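Local coordinates for putative cell adhesion protein (Bacteroides thetaiotaomicron, PDB 4DGU) that is a putative cell adhesion protein of the fimbrillin-like family, probably a component of a distinct type of pilus, at residues S15-D20 with S118-L123. Residues are numbered along the deposited sequence; the frame is centred on the assembly and turned at random. Where two conformers were deposited one is given.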
ATOM      1  N   SER A  15      -3.447  -9.803  42.811  1.00 53.49           N
ATOM      2  CA  SER A  15      -4.559 -10.112  41.923  1.00 52.92           C
ATOM      3  C   SER A  15      -4.113  -9.839  40.474  1.00 55.12           C
ATOM      4  O   SER A  15      -3.098  -9.158  40.245  1.00 52.83           O
ATOM      5  CB  SER A  15      -5.798  -9.306  42.301  1.00 56.24           C
ATOM      6  OG  SER A  15      -5.603  -7.918  42.090  1.00 60.16           O
ATOM      7  N   ILE A  16      -4.852 -10.389  39.513  1.00 51.40           N
ATOM      8  CA  ILE A  16      -4.557 -10.209  38.097  1.00 50.22           C
ATOM      9  C   ILE A  16      -5.700  -9.416  37.441  1.00 56.62           C
ATOM     10  O   ILE A  16      -6.876  -9.598  37.789  1.00 58.12           O
ATOM     11  CB  ILE A  16      -4.311 -11.602  37.433  1.00 52.23           C
ATOM     12  CG1 ILE A  16      -2.969 -12.252  37.885  1.00 52.23           C
ATOM     13  CG2 ILE A  16      -4.503 -11.624  35.900  1.00 51.24           C
ATOM     14  CD1 ILE A  16      -1.680 -11.674  37.344  1.00 55.45           C
ATOM     15  N   SER A  17      -5.334  -8.530  36.503  1.00 52.69           N
ATOM     16  CA  SER A  17      -6.258  -7.765  35.670  1.00 52.29           C
ATOM     17  C   SER A  17      -5.894  -8.038  34.216  1.00 52.78           C
ATOM     18  O   SER A  17      -4.711  -8.154  33.885  1.00 51.99           O
ATOM     19  CB  SER A  17      -6.254  -6.279  36.021  1.00 56.55           C
ATOM     20  OG  SER A  17      -5.166  -5.588  35.438  1.00 68.27           O
ATOM     21  N   ILE A  18      -6.911  -8.204  33.368  1.00 48.00           N
ATOM     22  CA  ILE A  18      -6.751  -8.538  31.946  1.00 44.79           C
ATOM     23  C   ILE A  18      -6.756  -7.277  31.110  1.00 47.16           C
ATOM     24  O   ILE A  18      -7.788  -6.634  30.950  1.00 47.32           O
ATOM     25  CB  ILE A  18      -7.849  -9.547  31.480  1.00 46.73           C
ATOM     26  CG1 ILE A  18      -7.934 -10.785  32.413  1.00 46.13           C
ATOM     27  CG2 ILE A  18      -7.675  -9.938  29.989  1.00 45.85           C
ATOM     28  CD1 ILE A  18      -6.594 -11.605  32.612  1.00 47.18           C
ATOM     29  N   ASP A  19      -5.612  -6.944  30.544  1.00 43.27           N
ATOM     30  CA  ASP A  19      -5.495  -5.759  29.711  1.00 42.71           C
ATOM     31  C   ASP A  19      -5.037  -6.181  28.319  1.00 47.50           C
ATOM     32  O   ASP A  19      -4.851  -7.374  28.079  1.00 45.20           O
ATOM     33  CB  ASP A  19      -4.536  -4.744  30.367  1.00 44.71           C
ATOM     34  CG  ASP A  19      -5.116  -3.947  31.531  1.00 56.53           C
ATOM     35  OD1 ASP A  19      -6.372  -3.835  31.626  1.00 59.63           O
ATOM     36  OD2 ASP A  19      -4.322  -3.389  32.314  1.00 62.98           O
ATOM     37  N   ASP A  20      -4.899  -5.221  27.387  1.00 45.58           N
ATOM     38  CA  ASP A  20      -4.483  -5.500  26.010  1.00 44.40           C
ATOM     39  C   ASP A  20      -3.103  -4.973  25.728  1.00 46.44           C
ATOM     40  O   ASP A  20      -2.749  -3.927  26.244  1.00 45.77           O
ATOM     41  CB  ASP A  20      -5.472  -4.848  25.026  1.00 45.73           C
ATOM     42  CG  ASP A  20      -6.869  -5.427  25.119  1.00 51.26           C
ATOM     43  OD1 ASP A  20      -7.065  -6.575  24.681  1.00 50.66           O
ATOM     44  OD2 ASP A  20      -7.769  -4.726  25.608  1.00 59.69           O
ATOM     45  N   SER A 118       3.407  -5.699  44.907  1.00 54.07           N
ATOM     46  CA  SER A 118       2.315  -5.007  44.202  1.00 53.07           C
ATOM     47  C   SER A 118       1.011  -5.752  44.417  1.00 58.55           C
ATOM     48  O   SER A 118       1.000  -6.985  44.312  1.00 59.62           O
ATOM     49  CB  SER A 118       2.601  -4.926  42.708  1.00 52.34           C
ATOM     50  OG  SER A 118       3.814  -4.237  42.468  1.00 61.10           O
ATOM     51  N   GLN A 119      -0.075  -5.020  44.714  1.00 54.61           N
ATOM     52  CA  GLN A 119      -1.362  -5.666  44.973  0.50 54.97           C
ATOM     53  C   GLN A 119      -2.001  -6.164  43.673  1.00 56.60           C
ATOM     54  O   GLN A 119      -2.677  -7.189  43.712  1.00 55.96           O
ATOM     55  CB  GLN A 119      -2.321  -4.741  45.751  0.50 58.44           C
ATOM     56  CG  GLN A 119      -3.611  -5.402  46.276  0.50 72.47           C
ATOM     57  CD  GLN A 119      -3.382  -6.681  47.050  0.50 82.79           C
ATOM     58  OE1 GLN A 119      -3.047  -6.665  48.244  0.50 76.94           O
ATOM     59  NE2 GLN A 119      -3.597  -7.818  46.389  0.50 66.05           N
ATOM     60  N   ASN A 120      -1.762  -5.492  42.533  1.00 50.76           N
ATOM     61  CA  ASN A 120      -2.321  -5.931  41.274  1.00 51.15           C
ATOM     62  C   ASN A 120      -1.263  -6.035  40.191  1.00 54.71           C
ATOM     63  O   ASN A 120      -0.338  -5.230  40.139  1.00 56.63           O
ATOM     64  CB  ASN A 120      -3.449  -4.979  40.817  1.00 55.71           C
ATOM     65  CG  ASN A 120      -4.243  -5.511  39.642  1.00 66.73           C
ATOM     66  OD1 ASN A 120      -4.077  -5.085  38.494  1.00 52.99           O
ATOM     67  ND2 ASN A 120      -5.079  -6.498  39.905  1.00 59.51           N
ATOM     68  N   VAL A 121      -1.405  -7.053  39.341  1.00 48.01           N
ATOM     69  CA  VAL A 121      -0.514  -7.322  38.222  1.00 46.07           C
ATOM     70  C   VAL A 121      -1.381  -7.287  36.947  1.00 48.03           C
ATOM     71  O   VAL A 121      -2.330  -8.054  36.838  1.00 46.46           O
ATOM     72  CB  VAL A 121       0.263  -8.658  38.427  1.00 49.01           C
ATOM     73  CG1 VAL A 121       0.970  -9.117  37.147  1.00 47.35           C
ATOM     74  CG2 VAL A 121       1.255  -8.542  39.589  1.00 48.88           C
ATOM     75  N   SER A 122      -1.088  -6.350  36.028  1.00 44.61           N
ATOM     76  CA  SER A 122      -1.841  -6.224  34.773  1.00 45.16           C
ATOM     77  C   SER A 122      -1.176  -6.992  33.642  1.00 46.79           C
ATOM     78  O   SER A 122      -0.097  -6.608  33.198  1.00 47.57           O
ATOM     79  CB  SER A 122      -1.992  -4.762  34.365  1.00 50.87           C
ATOM     80  OG  SER A 122      -2.522  -3.997  35.434  1.00 71.32           O
ATOM     81  N   LEU A 123      -1.811  -8.064  33.185  1.00 41.91           N
ATOM     82  CA  LEU A 123      -1.318  -8.852  32.068  1.00 41.72           C
ATOM     83  C   LEU A 123      -1.780  -8.216  30.773  1.00 44.02           C
ATOM     84  O   LEU A 123      -2.989  -8.023  30.594  1.00 43.29           O
ATOM     85  CB  LEU A 123      -1.795 -10.325  32.143  1.00 42.27           C
ATOM     86  CG  LEU A 123      -1.130 -11.223  33.165  1.00 47.12           C
ATOM     87  CD1 LEU A 123      -1.929 -12.460  33.342  1.00 47.86           C
ATOM     88  CD2 LEU A 123       0.289 -11.614  32.732  1.00 50.67           C
TER
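A parallel pair of beta strands joins 15-20, near the start of the modelled chain, to 120-123, with Ser15, Ile16, Ser17 and Ile18 opposite Asn120, Val121, Ser122 and Leu123. The ladder uses the odd-numbered residues of the first strand. Ser15 N gives its proton to Gln119 O at 2.9 Å, and Ser15 O accepts one from Val121 N. Ser17 binds in the same way, its N to Val121 O and its O from Leu123 N. Asp19 N donates to Leu123 O at 2.8 Å, and pairing continues to Phe125. The two short axes make an angle of 29°. Both strands belong to a mixed sheet of the fimbrillin-like fold, where strand 108-114 pairs antiparallel with the other edge of 120-135.

One face is polar. CG of Asn120 is anti to its N (chi1 -170°), and the amide reaches across to the first strand. Its ND2 donates to Ser15 OG at 2.7 Å, with the hydroxyl almost in the amide plane. The amide oxygen, OD1, makes a weak approach to Ser17 OG at 3.3 Å. That hydroxyl is also 3.1 Å from Ser122 OG. Further along, Asp19 OD2 meets Ser122 CB at 3.4 Å. Asp19 is a zinc ligand, although no zinc is bound to it in this chain.

The other face is apolar and buried. The Ile16 side chain lies beside that of Val121, CD1 to CG1 3.7 Å, and points the same way. It crosses Leu123 at a slant, touching CD1 through CG2. Met48 of strand 45-50 packs on both Ile16 and Leu123, and Trp67 touches Val121.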